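PDB 6Z34: CymD from Pseudomonas putida, which probably acts as an outer-membrane channel of the FadL family for the uptake of monoaromatic hydrocarbons during their biodegradation. Local coordinates for residues G201-D206 with V314-K319. Sequence-based numbering, arbitrary orientation.
Sequences GYLSAD and VNFKQK
Leu203 sets its two methyl groups against two different side chains of the facing strand, CD2 meeting CG1 of Val314 at 4.1 Å and CD1 meeting ring atom CD1 of Phe316 at 4.3 Å. The forked end of a leucine suits this place, since each branch can serve one neighbour. With CG anti to the backbone N (chi1 -171°), the fork is carried across the gap between the strands, whose closest CA atoms, those of Leu203 and Phe316, are still 8.9 Å apart. The side chains of Leu203 and Val314 pass alongside one another, heading opposite ways, while methyl CD1 of Leu203 comes obliquely to the Phe316 ring. Val314, compact and beta-branched, fits an extended strand and offers one methyl to the leucine; the broad apolar ring of Phe316 can touch Leu203, Leu255 and Ile325 at once. These two residues lie two apart on their strand, so the alternation of an extended chain turns both toward Leu203, whereas Asn315 between them points away, as suits a polar, partly exposed residue.

No hydrogen bond joins the two segments; this is purely apolar packing, and a small one, burying 105 Å² in all. The backbone of 201-206 is bonded instead to its sheet neighbours, Leu203 to Leu168 and Ser204 to Asp254, for example. Around the contact, Ala253 packs on Leu203, and Val314 also rests on Leu271 and Leu273 of strand 265-273, so the apolar cluster extends well beyond the three touching residues.

Strands 198-229 and 313-318 cross here rather than run side by side, and such apolar packing across the inside of a curled run of antiparallel strands is characteristic of the extension of this FadL-family beta-barrel.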
loop_
_atom_site.group_PDB
_atom_site.type_symbol
_atom_site.label_atom_id
_atom_site.label_comp_id
_atom_site.label_asym_id
_atom_site.label_seq_id
_atom_site.Cartn_x
_atom_site.Cartn_y
_atom_site.Cartn_z
ATOM N N GLY A 201 -20.480 16.525 -15.754
ATOM C CA GLY A 201 -20.856 15.167 -15.415
ATOM C C GLY A 201 -20.093 14.739 -14.171
ATOM O O GLY A 201 -18.911 15.044 -14.024
ATOM N N TYR A 202 -20.790 14.048 -13.275
ATOM C CA TYR A 202 -20.193 13.565 -12.035
ATOM C C TYR A 202 -20.327 12.050 -11.970
ATOM O O TYR A 202 -21.440 11.525 -11.872
ATOM C CB TYR A 202 -20.840 14.220 -10.818
ATOM C CG TYR A 202 -20.047 13.970 -9.567
ATOM C CD1 TYR A 202 -18.758 14.472 -9.435
ATOM C CD2 TYR A 202 -20.565 13.199 -8.533
ATOM C CE1 TYR A 202 -18.012 14.234 -8.297
ATOM C CE2 TYR A 202 -19.824 12.948 -7.386
ATOM C CZ TYR A 202 -18.550 13.469 -7.274
ATOM O OH TYR A 202 -17.805 13.235 -6.143
ATOM N N LEU A 203 -19.195 11.356 -12.021
ATOM C CA LEU A 203 -19.156 9.916 -11.793
ATOM C C LEU A 203 -18.894 9.652 -10.318
ATOM O O LEU A 203 -17.853 10.045 -9.791
ATOM C CB LEU A 203 -18.084 9.250 -12.646
ATOM C CG LEU A 203 -18.143 7.730 -12.597
ATOM C CD1 LEU A 203 -19.360 7.258 -13.357
ATOM C CD2 LEU A 203 -16.852 7.122 -13.176
ATOM N N SER A 204 -19.845 9.000 -9.660
ATOM C CA SER A 204 -19.804 8.725 -8.232
ATOM C C SER A 204 -19.867 7.218 -8.039
ATOM O O SER A 204 -20.736 6.557 -8.617
ATOM C CB SER A 204 -20.974 9.410 -7.509
ATOM O OG SER A 204 -20.986 9.076 -6.133
ATOM N N ALA A 205 -18.939 6.667 -7.243
ATOM C CA ALA A 205 -18.910 5.209 -7.094
ATOM C C ALA A 205 -18.360 4.917 -5.697
ATOM O O ALA A 205 -17.176 4.625 -5.502
ATOM C CB ALA A 205 -18.088 4.540 -8.193
ATOM N N ASP A 206 -19.255 4.985 -4.714
ATOM C CA ASP A 206 -18.882 5.048 -3.308
ATOM C C ASP A 206 -19.842 4.203 -2.479
ATOM O O ASP A 206 -21.053 4.466 -2.477
ATOM C CB ASP A 206 -18.897 6.504 -2.834
ATOM C CG ASP A 206 -17.944 6.761 -1.691
ATOM O OD1 ASP A 206 -17.528 5.796 -1.024
ATOM O OD2 ASP A 206 -17.615 7.939 -1.456
ATOM N N VAL A 314 -12.100 3.211 -18.191
ATOM C CA VAL A 314 -13.209 3.407 -17.265
ATOM C C VAL A 314 -14.490 3.342 -18.079
ATOM O O VAL A 314 -14.715 4.195 -18.949
ATOM C CB VAL A 314 -13.113 4.751 -16.524
ATOM C CG1 VAL A 314 -14.290 4.910 -15.569
ATOM C CG2 VAL A 314 -11.762 4.872 -15.786
ATOM N N ASN A 315 -15.313 2.324 -17.825
ATOM C CA ASN A 315 -16.547 2.113 -18.569
ATOM C C ASN A 315 -17.736 2.095 -17.620
ATOM O O ASN A 315 -17.713 1.408 -16.592
ATOM C CB ASN A 315 -16.504 0.807 -19.378
ATOM C CG ASN A 315 -15.241 0.675 -20.205
ATOM O OD1 ASN A 315 -14.559 1.667 -20.470
ATOM N ND2 ASN A 315 -14.939 -0.540 -20.643
ATOM N N PHE A 316 -18.765 2.860 -17.965
ATOM C CA PHE A 316 -20.017 2.909 -17.225
ATOM C C PHE A 316 -21.133 2.511 -18.178
ATOM O O PHE A 316 -21.170 2.975 -19.321
ATOM C CB PHE A 316 -20.252 4.313 -16.646
ATOM C CG PHE A 316 -21.682 4.597 -16.253
ATOM C CD1 PHE A 316 -22.112 4.392 -14.944
ATOM C CD2 PHE A 316 -22.591 5.102 -17.188
ATOM C CE1 PHE A 316 -23.427 4.665 -14.575
ATOM C CE2 PHE A 316 -23.907 5.377 -16.835
ATOM C CZ PHE A 316 -24.331 5.160 -15.533
ATOM N N LYS A 317 -22.027 1.640 -17.722
ATOM C CA LYS A 317 -23.133 1.167 -18.543
ATOM C C LYS A 317 -24.417 1.379 -17.758
ATOM O O LYS A 317 -24.563 0.854 -16.649
ATOM C CB LYS A 317 -22.955 -0.304 -18.954
ATOM C CG LYS A 317 -24.252 -1.110 -18.980
ATOM C CD LYS A 317 -24.095 -2.444 -19.702
ATOM C CE LYS A 317 -25.273 -3.342 -19.402
ATOM N NZ LYS A 317 -25.205 -3.710 -17.956
ATOM N N GLN A 318 -25.326 2.171 -18.324
ATOM C CA GLN A 318 -26.531 2.587 -17.617
ATOM C C GLN A 318 -27.509 1.420 -17.520
ATOM O O GLN A 318 -27.862 0.807 -18.531
ATOM C CB GLN A 318 -27.157 3.776 -18.342
ATOM C CG GLN A 318 -28.437 4.310 -17.752
ATOM C CD GLN A 318 -29.108 5.316 -18.696
ATOM O OE1 GLN A 318 -29.202 5.078 -19.897
ATOM N NE2 GLN A 318 -29.568 6.434 -18.151
ATOM N N LYS A 319 -27.948 1.110 -16.295
ATOM C CA LYS A 319 -28.596 -0.179 -16.049
ATOM C C LYS A 319 -29.991 -0.259 -16.664
ATOM O O LYS A 319 -30.486 -1.363 -16.926
ATOM C CB LYS A 319 -28.658 -0.468 -14.546
ATOM C CG LYS A 319 -28.952 -1.936 -14.221
ATOM C CD LYS A 319 -27.764 -2.845 -14.572
ATOM C CE LYS A 319 -28.092 -4.321 -14.355
ATOM N NZ LYS A 319 -26.889 -5.209 -14.409
#